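Side-chain contacts in magnetosome membrane protein MamB, putative Co/Zn/Cd cation transporter. Cation diffusion facilitator family (Desulfamplus magnetovallimortis, PDB 6QFJ), which probably transports divalent metal cations across the magnetosome membrane as a cation diffusion facilitator, the chain described being its cytosolic C-terminal domain: residues I7-N12 with K64-R69; N12-T17 with I39-P44; S19-K24 with F78-E83; E58-I63 with S71-R76. All blocks are in the same frame, centred on the assembly; numbering follows the deposited sequence.

Contact 1: I7-N12 with K64-R69; sequences IEAIAN and KEIVDR
Ile66, in the last turn of helix 49-66, reaches across to Ala9 and Ile10 of helix 2-15. The two helices lie side by side on one face of the three-stranded sheet in the alpha-beta-beta-alpha-beta, ferredoxin-like fold that CDF transporters use as their C-terminal domain.

The contact is small, 152 Å² in all, with no hydrogen bond across it; the side chains that meet are apolar. Ile66 has the largest share, 63 Å², and uses two branches. Its CG1 stands anti to the carbonyl carbon (chi1 -66°) and the chain runs on extended, which carries CD1 out to the neighbouring helix. There CD1 sits 4.1 Å from Ala9 CB and 4.3 Å from Ile10 CG1. The CG2 branch of Ile66 meets the same methyl of Ala9, at 4.1 Å, so that Ala9 CB faces both branches of the isoleucine. Beside this methyl the end of Ile66 reaches the helix backbone.

A second kind of contact is between methyl and main chain. Ile66 CD1 packs 3.9 Å from Ala9 O and 4.0 Å from Ile10 N, two atoms that belong to the helix framework itself.

Deeper, toward the sheet, Val67 adds a lighter touch. It is the first residue to leave the helical conformation, with psi turned to 120°, and it lies against Phe37 and Leu35 of strand 34-43. Ile10 also rests on Phe37, so both residues line the helix-to-sheet interface. Between them the approach is loose: Ile10 CD1 lies 4.4 Å from Val67 CG2.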
loop_
_atom_site.group_PDB
_atom_site.type_symbol
_atom_site.label_atom_id
_atom_site.label_comp_id
_atom_site.label_asym_id
_atom_site.label_seq_id
_atom_site.Cartn_x
_atom_site.Cartn_y
_atom_site.Cartn_z
ATOM N N ILE A 7 -3.630 -1.063 -9.862
ATOM C CA ILE A 7 -4.068 -1.689 -8.625
ATOM C C ILE A 7 -3.660 -3.181 -8.552
ATOM O O ILE A 7 -3.134 -3.635 -7.526
ATOM C CB ILE A 7 -5.569 -1.516 -8.414
ATOM C CG1 ILE A 7 -5.847 -0.062 -8.021
ATOM C CG2 ILE A 7 -6.100 -2.472 -7.331
ATOM C CD1 ILE A 7 -7.342 0.268 -7.877
ATOM N N GLU A 8 -3.859 -3.895 -9.646
ATOM C CA GLU A 8 -3.513 -5.285 -9.720
ATOM C C GLU A 8 -2.019 -5.535 -9.564
ATOM O O GLU A 8 -1.615 -6.457 -8.860
ATOM C CB GLU A 8 -3.953 -5.845 -11.055
ATOM C CG GLU A 8 -3.511 -7.263 -11.243
ATOM C CD GLU A 8 -3.873 -7.924 -12.581
ATOM O OE1 GLU A 8 -3.619 -9.134 -12.693
ATOM O OE2 GLU A 8 -4.391 -7.273 -13.509
ATOM N N ALA A 9 -1.178 -4.696 -10.194
ATOM C CA ALA A 9 0.218 -4.891 -10.071
ATOM C C ALA A 9 0.670 -4.519 -8.625
ATOM O O ALA A 9 1.528 -5.164 -8.038
ATOM C CB ALA A 9 0.958 -4.067 -11.133
ATOM N N ILE A 10 0.157 -3.418 -8.113
ATOM C CA ILE A 10 0.429 -3.017 -6.729
ATOM C C ILE A 10 0.068 -4.143 -5.737
ATOM O O ILE A 10 0.895 -4.563 -4.951
ATOM C CB ILE A 10 -0.267 -1.687 -6.353
ATOM C CG1 ILE A 10 0.318 -0.542 -7.125
ATOM C CG2 ILE A 10 -0.082 -1.373 -4.864
ATOM C CD1 ILE A 10 -0.528 0.715 -7.082
ATOM N N ALA A 11 -1.107 -4.732 -5.878
ATOM C CA ALA A 11 -1.521 -5.842 -5.023
ATOM C C ALA A 11 -0.619 -7.017 -5.187
ATOM O O ALA A 11 -0.272 -7.626 -4.199
ATOM C CB ALA A 11 -2.968 -6.284 -5.323
ATOM N N ASN A 12 -0.183 -7.299 -6.416
ATOM C CA ASN A 12 0.704 -8.431 -6.640
ATOM C C ASN A 12 1.999 -8.217 -5.874
ATOM O O ASN A 12 2.493 -9.117 -5.226
ATOM C CB ASN A 12 1.047 -8.628 -8.123
ATOM C CG ASN A 12 -0.056 -9.319 -8.900
ATOM O OD1 ASN A 12 -0.891 -9.921 -8.289
ATOM N ND2 ASN A 12 -0.112 -9.184 -10.239
ATOM N N LYS A 64 5.335 4.482 -6.504
ATOM C CA LYS A 64 6.061 5.375 -7.384
ATOM C C LYS A 64 6.775 4.629 -8.523
ATOM O O LYS A 64 6.894 5.136 -9.632
ATOM C CB LYS A 64 7.134 6.122 -6.590
ATOM C CG LYS A 64 6.617 6.949 -5.467
ATOM C CD LYS A 64 5.602 7.915 -5.958
ATOM C CE LYS A 64 5.391 8.980 -4.906
ATOM N NZ LYS A 64 4.223 9.819 -5.277
ATOM N N GLU A 65 7.269 3.436 -8.248
ATOM C CA GLU A 65 7.895 2.689 -9.282
ATOM C C GLU A 65 6.899 2.153 -10.288
ATOM O O GLU A 65 7.160 2.150 -11.488
ATOM C CB GLU A 65 8.737 1.521 -8.746
ATOM C CG GLU A 65 9.424 0.745 -9.883
ATOM C CD GLU A 65 10.371 -0.355 -9.367
ATOM O OE1 GLU A 65 10.838 -0.261 -8.223
ATOM O OE2 GLU A 65 10.696 -1.312 -10.133
ATOM N N ILE A 66 5.775 1.654 -9.828
ATOM C CA ILE A 66 4.790 1.052 -10.765
ATOM C C ILE A 66 4.008 2.049 -11.584
ATOM O O ILE A 66 3.766 1.831 -12.760
ATOM C CB ILE A 66 3.839 0.147 -9.978
ATOM C CG1 ILE A 66 4.650 -0.993 -9.449
ATOM C CG2 ILE A 66 2.681 -0.350 -10.847
ATOM C CD1 ILE A 66 3.857 -2.156 -8.980
ATOM N N VAL A 67 3.584 3.135 -10.973
ATOM C CA VAL A 67 2.789 4.155 -11.639
ATOM C C VAL A 67 3.685 5.226 -12.253
ATOM O O VAL A 67 4.385 5.945 -11.541
ATOM C CB VAL A 67 1.838 4.783 -10.573
ATOM C CG1 VAL A 67 0.931 5.774 -11.191
ATOM C CG2 VAL A 67 1.029 3.724 -9.847
ATOM N N ASP A 68 3.589 5.388 -13.560
ATOM C CA ASP A 68 4.434 6.313 -14.297
ATOM C C ASP A 68 4.070 7.777 -13.968
ATOM O O ASP A 68 4.937 8.640 -13.745
ATOM C CB ASP A 68 4.241 6.098 -15.802
ATOM C CG ASP A 68 3.953 4.622 -16.174
ATOM O OD1 ASP A 68 2.868 4.104 -15.785
ATOM O OD2 ASP A 68 4.799 3.989 -16.849
ATOM N N ARG A 69 2.779 8.031 -13.902
ATOM C CA ARG A 69 2.263 9.371 -13.641
ATOM C C ARG A 69 2.413 9.816 -12.196
ATOM O O ARG A 69 2.684 9.019 -11.281
ATOM C CB ARG A 69 0.768 9.407 -13.952
ATOM C CG ARG A 69 0.281 8.098 -14.560
ATOM C CD ARG A 69 -1.110 8.205 -15.216
ATOM N NE ARG A 69 -1.903 9.293 -14.699
ATOM C CZ ARG A 69 -3.210 9.363 -14.847
ATOM N NH1 ARG A 69 -3.856 10.391 -14.318
ATOM N NH2 ARG A 69 -3.873 8.406 -15.481
#

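Contact 2: N12-T17 with I39-P44; sequences NVLEKT and IDLYVP
Leu14 carries this contact, with a single methyl group set against the side chains of Ile39 and Leu41 on the middle strand of the sheet. It is helix-on-sheet packing in the ferredoxin-like C-terminal domain of a CDF protein: the last turn of helix 2-15 sits over strand 34-43, and all three touching residues are buried.

Leu14 gives up 53 Å² to the strand, more than half of the total. Its CG lies anti to the carbonyl carbon (chi1 -68°) and the chain continues extended, sending CD1 down toward the sheet. This methyl lands between two residues that have one other between them on the strand and are therefore on the same face.

Ile39 offers its CG2 branch, 4.0 Å from Leu14 CD1, the two side chains meeting at a slant. Leu41 comes in with CD2, and here the side chains cross at about a right angle. The wider core closes round the trio: Ile20 touches both leucines, Val23 lies against Leu14, and from helix 49-66 Ile63 meets Ile39 while Val59 meets Leu41.

Val13 O, next to Leu14 in the chain, takes the Lys16 N-H at 2.9 Å and, from the other face of its carbonyl plane, a bond from Thr17 OG1. The hydroxyl stands well above that plane, 51° out of it, with Thr17 OG1 2.7 Å from Val13 O.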
loop_
_atom_site.group_PDB
_atom_site.type_symbol
_atom_site.label_atom_id
_atom_site.label_comp_id
_atom_site.label_asym_id
_atom_site.label_seq_id
_atom_site.Cartn_x
_atom_site.Cartn_y
_atom_site.Cartn_z
ATOM N N ASN A 12 -0.183 -7.299 -6.416
ATOM C CA ASN A 12 0.704 -8.431 -6.640
ATOM C C ASN A 12 1.999 -8.217 -5.874
ATOM O O ASN A 12 2.493 -9.117 -5.226
ATOM C CB ASN A 12 1.047 -8.628 -8.123
ATOM C CG ASN A 12 -0.056 -9.319 -8.900
ATOM O OD1 ASN A 12 -0.891 -9.921 -8.289
ATOM N ND2 ASN A 12 -0.112 -9.184 -10.239
ATOM N N VAL A 13 2.516 -6.995 -5.871
ATOM C CA VAL A 13 3.779 -6.749 -5.163
ATOM C C VAL A 13 3.606 -6.859 -3.687
ATOM O O VAL A 13 4.405 -7.532 -2.960
ATOM C CB VAL A 13 4.407 -5.429 -5.559
ATOM C CG1 VAL A 13 5.695 -5.199 -4.746
ATOM C CG2 VAL A 13 4.721 -5.443 -7.051
ATOM N N LEU A 14 2.580 -6.197 -3.183
ATOM C CA LEU A 14 2.365 -6.076 -1.743
ATOM C C LEU A 14 2.139 -7.472 -1.131
ATOM O O LEU A 14 2.668 -7.758 -0.062
ATOM C CB LEU A 14 1.148 -5.197 -1.416
ATOM C CG LEU A 14 1.309 -3.724 -1.757
ATOM C CD1 LEU A 14 0.076 -2.923 -1.405
ATOM C CD2 LEU A 14 2.485 -3.092 -1.089
ATOM N N GLU A 15 1.450 -8.345 -1.853
ATOM C CA GLU A 15 1.248 -9.707 -1.422
ATOM C C GLU A 15 2.547 -10.466 -1.183
ATOM O O GLU A 15 2.572 -11.440 -0.427
ATOM C CB GLU A 15 0.380 -10.515 -2.425
ATOM C CG GLU A 15 -0.925 -11.026 -1.870
ATOM C CD GLU A 15 -1.853 -9.929 -1.350
ATOM O OE1 GLU A 15 -2.100 -9.849 -0.097
ATOM O OE2 GLU A 15 -2.341 -9.185 -2.252
ATOM N N LYS A 16 3.579 -10.104 -1.902
ATOM C CA LYS A 16 4.833 -10.799 -1.837
ATOM C C LYS A 16 5.842 -9.996 -1.042
ATOM O O LYS A 16 7.004 -10.341 -1.004
ATOM C CB LYS A 16 5.386 -11.020 -3.248
ATOM C CG LYS A 16 4.488 -11.769 -4.192
ATOM C CD LYS A 16 5.238 -12.101 -5.464
ATOM C CE LYS A 16 4.660 -11.411 -6.679
ATOM N NZ LYS A 16 3.422 -12.087 -7.180
ATOM N N THR A 17 5.412 -8.926 -0.377
ATOM C CA THR A 17 6.342 -8.102 0.381
ATOM C C THR A 17 6.339 -8.633 1.814
ATOM O O THR A 17 5.316 -8.555 2.523
ATOM C CB THR A 17 5.931 -6.656 0.244
ATOM O OG1 THR A 17 5.969 -6.337 -1.144
ATOM C CG2 THR A 17 6.903 -5.678 0.970
ATOM N N ILE A 39 -3.903 3.188 0.680
ATOM C CA ILE A 39 -3.519 1.814 0.878
ATOM C C ILE A 39 -3.619 1.462 2.368
ATOM O O ILE A 39 -2.924 2.090 3.232
ATOM C CB ILE A 39 -2.094 1.572 0.387
ATOM C CG1 ILE A 39 -1.927 2.148 -1.012
ATOM C CG2 ILE A 39 -1.754 0.087 0.465
ATOM C CD1 ILE A 39 -1.798 1.206 -2.155
ATOM N N ASP A 40 -4.465 0.469 2.670
ATOM C CA ASP A 40 -4.587 -0.076 4.015
ATOM C C ASP A 40 -3.970 -1.450 4.092
ATOM O O ASP A 40 -4.314 -2.321 3.297
ATOM C CB ASP A 40 -6.076 -0.107 4.425
ATOM C CG ASP A 40 -6.674 1.282 4.529
ATOM O OD1 ASP A 40 -5.897 2.294 4.522
ATOM O OD2 ASP A 40 -7.908 1.405 4.531
ATOM N N LEU A 41 -3.091 -1.655 5.064
ATOM C CA LEU A 41 -2.374 -2.925 5.255
ATOM C C LEU A 41 -2.451 -3.461 6.633
ATOM O O LEU A 41 -2.544 -2.711 7.594
ATOM C CB LEU A 41 -0.901 -2.729 4.990
ATOM C CG LEU A 41 -0.597 -2.050 3.635
ATOM C CD1 LEU A 41 0.823 -1.713 3.556
ATOM C CD2 LEU A 41 -0.994 -2.945 2.509
ATOM N N TYR A 42 -2.428 -4.798 6.738
ATOM C CA TYR A 42 -2.255 -5.491 7.988
ATOM C C TYR A 42 -0.823 -5.749 8.186
ATOM O O TYR A 42 -0.119 -6.157 7.287
ATOM C CB TYR A 42 -3.015 -6.882 7.978
ATOM C CG TYR A 42 -4.506 -6.770 8.023
ATOM C CD1 TYR A 42 -5.116 -6.212 9.111
ATOM C CD2 TYR A 42 -5.318 -7.138 6.957
ATOM C CE1 TYR A 42 -6.465 -6.057 9.160
ATOM C CE2 TYR A 42 -6.693 -7.011 6.987
ATOM C CZ TYR A 42 -7.252 -6.469 8.109
ATOM O OH TYR A 42 -8.602 -6.320 8.217
ATOM N N VAL A 43 -0.358 -5.526 9.395
ATOM C CA VAL A 43 1.030 -5.800 9.765
ATOM C C VAL A 43 1.018 -6.466 11.138
ATOM O O VAL A 43 -0.009 -6.439 11.841
ATOM C CB VAL A 43 1.824 -4.517 9.877
ATOM C CG1 VAL A 43 1.843 -3.822 8.522
ATOM C CG2 VAL A 43 1.183 -3.592 10.902
ATOM N N PRO A 44 2.174 -6.977 11.580
ATOM C CA PRO A 44 2.210 -7.713 12.849
ATOM C C PRO A 44 1.870 -6.757 13.934
ATOM O O PRO A 44 2.329 -5.590 13.901
ATOM C CB PRO A 44 3.654 -8.216 12.949
ATOM C CG PRO A 44 4.086 -8.360 11.521
ATOM C CD PRO A 44 3.352 -7.224 10.759
#

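Contact 3: S19-K24 with F78-E83; sequences SISDVK and FAAQEE
Lys24 leaves its backbone with CG anti to the backbone N (chi1 178°), stays nearly straight through CD, then bends at its last two torsions, which lays CE and NZ over the ring of Phe78. The phenylalanine meets it with CG anti to its own carbonyl carbon (chi1 -66°). The two side chains cross at about a right angle.

The pair bridges the outermost strands of the sheet in this ferredoxin-like domain, 22-31 and 71-79, passing over the face turned away from the helices. Between them runs strand 34-43, whose Tyr42 and Asp40 also touch the phenylalanine.

Lys24 CE makes a CH-pi contact, 3.6 Å from the centroid of the Phe78 ring and offset toward its rim. Above it the ammonium group makes a cation-pi interaction, Lys24 NZ standing 4.4 Å from the Phe78 centroid and only 2° from the ring normal. Charge and aliphatic chain thus use the same face, and the pi face is likely to add a modest electrostatic attraction for an ammonium at the surface.

The other end of the contact is looser. Ser21 and Asp22 both face Tyr42, a classic beta bulge at the start of the strand, and Ser21 turns its CB toward Ala80, just past the end of strand 71-79. Pro44 packs beside Ser21 as well. The touch is slight, Ser21 CB lying 4.1 Å from Ala80 CB.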
loop_
_atom_site.group_PDB
_atom_site.type_symbol
_atom_site.label_atom_id
_atom_site.label_comp_id
_atom_site.label_asym_id
_atom_site.label_seq_id
_atom_site.Cartn_x
_atom_site.Cartn_y
_atom_site.Cartn_z
ATOM N N SER A 19 7.349 -7.720 4.784
ATOM C CA SER A 19 7.008 -6.902 5.962
ATOM C C SER A 19 5.486 -6.657 6.185
ATOM O O SER A 19 5.054 -6.122 7.222
ATOM C CB SER A 19 7.746 -5.567 5.859
ATOM O OG SER A 19 7.331 -4.841 4.731
ATOM N N ILE A 20 4.693 -7.087 5.223
ATOM C CA ILE A 20 3.263 -6.845 5.183
ATOM C C ILE A 20 2.572 -8.157 5.371
ATOM O O ILE A 20 2.830 -9.104 4.623
ATOM C CB ILE A 20 2.868 -6.215 3.821
ATOM C CG1 ILE A 20 3.411 -4.787 3.810
ATOM C CG2 ILE A 20 1.379 -6.215 3.563
ATOM C CD1 ILE A 20 3.445 -4.198 2.415
ATOM N N SER A 21 1.669 -8.245 6.362
ATOM C CA SER A 21 0.926 -9.524 6.583
ATOM C C SER A 21 -0.139 -9.742 5.524
ATOM O O SER A 21 -0.351 -10.816 5.044
ATOM C CB SER A 21 0.273 -9.519 7.991
ATOM O OG SER A 21 1.251 -9.091 8.945
ATOM N N ASP A 22 -0.811 -8.700 5.128
ATOM C CA ASP A 22 -1.906 -8.806 4.122
ATOM C C ASP A 22 -2.324 -7.402 3.693
ATOM O O ASP A 22 -2.048 -6.418 4.394
ATOM C CB ASP A 22 -3.170 -9.460 4.765
ATOM C CG ASP A 22 -3.183 -10.961 4.613
ATOM O OD1 ASP A 22 -2.928 -11.475 3.519
ATOM O OD2 ASP A 22 -3.427 -11.678 5.609
ATOM N N VAL A 23 -2.983 -7.331 2.561
ATOM C CA VAL A 23 -3.568 -6.110 2.046
ATOM C C VAL A 23 -4.973 -6.045 2.592
ATOM O O VAL A 23 -5.742 -6.972 2.403
ATOM C CB VAL A 23 -3.627 -6.105 0.513
ATOM C CG1 VAL A 23 -4.302 -4.826 0.010
ATOM C CG2 VAL A 23 -2.231 -6.179 -0.006
ATOM N N LYS A 24 -5.304 -4.966 3.272
ATOM C CA LYS A 24 -6.660 -4.777 3.744
ATOM C C LYS A 24 -7.528 -4.103 2.688
ATOM O O LYS A 24 -8.662 -4.488 2.484
ATOM C CB LYS A 24 -6.660 -3.912 4.980
ATOM C CG LYS A 24 -8.037 -3.601 5.553
ATOM C CD LYS A 24 -7.731 -3.101 6.928
ATOM C CE LYS A 24 -8.608 -1.995 7.434
ATOM N NZ LYS A 24 -9.663 -2.533 8.141
ATOM N N PHE A 78 -2.727 -1.422 10.068
ATOM C CA PHE A 78 -3.602 -2.036 11.046
ATOM C C PHE A 78 -2.986 -3.315 11.566
ATOM O O PHE A 78 -2.309 -4.027 10.847
ATOM C CB PHE A 78 -4.938 -2.350 10.362
ATOM C CG PHE A 78 -5.683 -1.148 9.940
ATOM C CD1 PHE A 78 -6.587 -0.511 10.780
ATOM C CD2 PHE A 78 -5.486 -0.636 8.678
ATOM C CE1 PHE A 78 -7.279 0.627 10.360
ATOM C CE2 PHE A 78 -6.167 0.484 8.250
ATOM C CZ PHE A 78 -7.085 1.128 9.077
ATOM N N ALA A 79 -3.216 -3.645 12.831
ATOM C CA ALA A 79 -2.734 -4.896 13.420
ATOM C C ALA A 79 -3.381 -6.082 12.653
ATOM O O ALA A 79 -4.605 -6.167 12.545
ATOM C CB ALA A 79 -3.133 -4.999 14.880
ATOM N N ALA A 80 -2.574 -7.017 12.215
ATOM C CA ALA A 80 -3.170 -8.293 11.701
ATOM C C ALA A 80 -4.084 -8.923 12.752
ATOM O O ALA A 80 -3.846 -8.847 13.979
ATOM C CB ALA A 80 -2.079 -9.248 11.344
ATOM N N GLN A 81 -5.089 -9.602 12.252
ATOM C CA GLN A 81 -6.146 -10.168 13.056
ATOM C C GLN A 81 -5.555 -11.523 13.507
ATOM O O GLN A 81 -5.068 -12.256 12.661
ATOM C CB GLN A 81 -7.359 -10.435 12.144
ATOM C CG GLN A 81 -7.493 -9.345 11.073
ATOM C CD GLN A 81 -8.801 -9.360 10.360
ATOM O OE1 GLN A 81 -8.888 -9.909 9.282
ATOM N NE2 GLN A 81 -9.815 -8.800 10.960
ATOM N N GLU A 82 -5.571 -11.781 14.795
ATOM C CA GLU A 82 -5.078 -13.001 15.382
ATOM C C GLU A 82 -6.222 -13.958 15.708
ATOM O O GLU A 82 -7.314 -13.562 16.111
ATOM C CB GLU A 82 -4.324 -12.691 16.699
ATOM C CG GLU A 82 -3.002 -11.841 16.535
ATOM C CD GLU A 82 -1.741 -12.415 17.207
ATOM O OE1 GLU A 82 -0.765 -11.647 17.400
ATOM O OE2 GLU A 82 -1.660 -13.635 17.535
ATOM N N GLU A 83 -5.911 -15.237 15.606
ATOM C CA GLU A 83 -6.779 -16.297 15.970
ATOM C C GLU A 83 -7.201 -16.187 17.425
ATOM O O GLU A 83 -6.392 -15.895 18.265
ATOM C CB GLU A 83 -6.046 -17.635 15.730
ATOM C CG GLU A 83 -6.919 -18.794 16.046
ATOM C CD GLU A 83 -6.300 -20.149 15.728
ATOM O OE1 GLU A 83 -5.180 -20.226 15.220
ATOM O OE2 GLU A 83 -6.995 -21.116 15.985
#

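Contact 4: E58-I63 with S71-R76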
loop_
_atom_site.group_PDB
_atom_site.type_symbol
_atom_site.label_atom_id
_atom_site.label_comp_id
_atom_site.label_asym_id
_atom_site.label_seq_id
_atom_site.Cartn_x
_atom_site.Cartn_y
_atom_site.Cartn_z
ATOM N N GLU A 58 8.397 1.927 2.197
ATOM C CA GLU A 58 8.446 0.838 1.147
ATOM C C GLU A 58 7.259 0.812 0.277
ATOM O O GLU A 58 7.361 0.607 -0.957
ATOM C CB GLU A 58 8.575 -0.597 1.757
ATOM C CG GLU A 58 9.982 -1.030 2.149
ATOM C CD GLU A 58 10.100 -2.537 2.637
ATOM O OE1 GLU A 58 9.023 -3.181 2.862
ATOM O OE2 GLU A 58 11.261 -3.090 2.728
ATOM N N VAL A 59 6.074 0.990 0.885
ATOM C CA VAL A 59 4.858 1.017 0.066
ATOM C C VAL A 59 4.811 2.158 -0.927
ATOM O O VAL A 59 4.412 2.036 -2.104
ATOM C CB VAL A 59 3.583 1.108 0.929
ATOM C CG1 VAL A 59 2.356 1.359 0.071
ATOM C CG2 VAL A 59 3.463 -0.148 1.679
ATOM N N ASN A 60 5.279 3.280 -0.472
ATOM C CA ASN A 60 5.337 4.465 -1.301
ATOM C C ASN A 60 6.305 4.246 -2.492
ATOM O O ASN A 60 5.995 4.603 -3.623
ATOM C CB ASN A 60 5.895 5.614 -0.451
ATOM C CG ASN A 60 5.839 6.956 -1.170
ATOM O OD1 ASN A 60 6.866 7.480 -1.591
ATOM N ND2 ASN A 60 4.669 7.531 -1.256
ATOM N N GLN A 61 7.450 3.632 -2.223
ATOM C CA GLN A 61 8.426 3.311 -3.259
ATOM C C GLN A 61 7.791 2.404 -4.304
ATOM O O GLN A 61 7.910 2.613 -5.509
ATOM C CB GLN A 61 9.616 2.620 -2.560
ATOM C CG GLN A 61 10.806 2.296 -3.484
ATOM C CD GLN A 61 10.592 1.155 -4.418
ATOM O OE1 GLN A 61 10.074 0.098 -4.055
ATOM N NE2 GLN A 61 11.002 1.353 -5.695
ATOM N N ILE A 62 7.076 1.405 -3.850
ATOM C CA ILE A 62 6.409 0.484 -4.812
ATOM C C ILE A 62 5.486 1.182 -5.734
ATOM O O ILE A 62 5.573 1.047 -6.963
ATOM C CB ILE A 62 5.687 -0.644 -4.041
ATOM C CG1 ILE A 62 6.713 -1.498 -3.349
ATOM C CG2 ILE A 62 4.828 -1.457 -4.980
ATOM C CD1 ILE A 62 6.177 -2.442 -2.303
ATOM N N ILE A 63 4.635 2.048 -5.163
ATOM C CA ILE A 63 3.701 2.769 -6.012
ATOM C C ILE A 63 4.385 3.683 -6.989
ATOM O O ILE A 63 4.071 3.669 -8.208
ATOM C CB ILE A 63 2.654 3.487 -5.181
ATOM C CG1 ILE A 63 1.806 2.428 -4.548
ATOM C CG2 ILE A 63 1.791 4.399 -6.092
ATOM C CD1 ILE A 63 0.852 2.960 -3.556
ATOM N N SER A 71 1.572 10.787 -8.537
ATOM C CA SER A 71 0.740 10.155 -7.574
ATOM C C SER A 71 0.933 10.720 -6.183
ATOM O O SER A 71 1.941 11.329 -5.848
ATOM C CB SER A 71 0.954 8.647 -7.547
ATOM O OG SER A 71 2.280 8.301 -7.069
ATOM N N THR A 72 -0.112 10.522 -5.393
ATOM C CA THR A 72 -0.117 10.763 -3.997
ATOM C C THR A 72 -0.476 9.423 -3.327
ATOM O O THR A 72 -1.302 8.697 -3.833
ATOM C CB THR A 72 -1.182 11.831 -3.662
ATOM O OG1 THR A 72 -0.515 13.093 -3.609
ATOM C CG2 THR A 72 -1.869 11.598 -2.398
ATOM N N VAL A 73 0.125 9.151 -2.186
ATOM C CA VAL A 73 -0.025 7.838 -1.560
ATOM C C VAL A 73 -0.285 8.035 -0.087
ATOM O O VAL A 73 0.528 8.606 0.627
ATOM C CB VAL A 73 1.237 6.932 -1.729
ATOM C CG1 VAL A 73 0.968 5.556 -1.110
ATOM C CG2 VAL A 73 1.562 6.757 -3.180
ATOM N N LYS A 74 -1.416 7.560 0.371
ATOM C CA LYS A 74 -1.697 7.604 1.796
ATOM C C LYS A 74 -1.761 6.128 2.325
ATOM O O LYS A 74 -2.579 5.320 1.858
ATOM C CB LYS A 74 -2.979 8.350 1.989
ATOM C CG LYS A 74 -3.694 8.145 3.296
ATOM C CD LYS A 74 -3.058 8.931 4.428
ATOM C CE LYS A 74 -3.971 8.824 5.663
ATOM N NZ LYS A 74 -3.213 8.516 6.890
ATOM N N VAL A 75 -0.928 5.803 3.311
ATOM C CA VAL A 75 -0.826 4.402 3.792
ATOM C C VAL A 75 -1.310 4.349 5.235
ATOM O O VAL A 75 -0.844 5.157 6.043
ATOM C CB VAL A 75 0.623 3.895 3.733
ATOM C CG1 VAL A 75 0.757 2.410 4.114
ATOM C CG2 VAL A 75 1.180 4.092 2.355
ATOM N N ARG A 76 -2.213 3.402 5.539
ATOM C CA ARG A 76 -2.610 3.180 6.910
ATOM C C ARG A 76 -2.245 1.774 7.323
ATOM O O ARG A 76 -2.489 0.853 6.583
ATOM C CB ARG A 76 -4.086 3.443 7.107
ATOM C CG ARG A 76 -4.443 4.930 6.928
ATOM C CD ARG A 76 -5.859 5.231 7.310
ATOM N NE ARG A 76 -6.792 4.399 6.555
ATOM C CZ ARG A 76 -8.107 4.282 6.835
ATOM N NH1 ARG A 76 -8.885 3.483 6.100
ATOM N NH2 ARG A 76 -8.665 4.983 7.850
#
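Ile63 and Val73 form the tight centre of this contact, meeting tip to tip with Ile63 CD1 3.6 Å from Val73 CG1. The helix packs on the strand that follows it, the second half of the beta-alpha-beta crossover made by strand 34-43, helix 49-66 and strand 71-79. Their segments run 9.0 Å apart at closest approach and nearly antiparallel, at 147°.

Both methyls of Val73 are used. Its CG1 stands anti to the backbone N (chi1 -177°) and takes the end of Ile63, while CG2 lies 3.8 Å from Ile63 CG2. One turn back along the helix the pattern repeats, again tip to tip: Val59 CG1 sits 3.8 Å from Val75 CG2, and both valines are buried.

The other flank is more open and partly polar. Asn60 swings its amide over the side of Val73, Asn60 ND2 3.5 Å from Val73 CB, a van der Waals approach with no hydrogen bond across the contact. At the far end Ser71 only grazes the helix, its OG 4.1 Å from Ile63 CG2; that hydroxyl is bound instead to the ammonium of Lys64, one residue further along the helix. The intervening Thr72 and Lys74 point away from the helix.

On the inner side the core carries straight on. Ile63 also touches Phe37 and Ile39, Val59 also touches Leu41, all on strand 34-43, and helix 2-15 lies alongside, with Ile10 against Ile63.

Contacts 1, 2 and 4 build one continuous hydrophobic core between the two helices and the sheet. Contact 1 joins contact 4 through Ile10 CD1, 3.8 Å from Ile63 CG1; contact 2 joins contact 4 through Ile39 CD1, 3.5 Å from Ile63 CD1, and contacts 1 and 2 share helix 2-15. Contact 3 is about 21 Å from contact 1, centre to centre, and on the opposite side of the chain's centre, but only about 8 Å from contact 2, to which it is tied by the sheet itself, Phe78 N lying 2.8 Å from Leu41 O. It meets contact 4 where Ser19 OG lies 3.0 Å from Glu58 OE1.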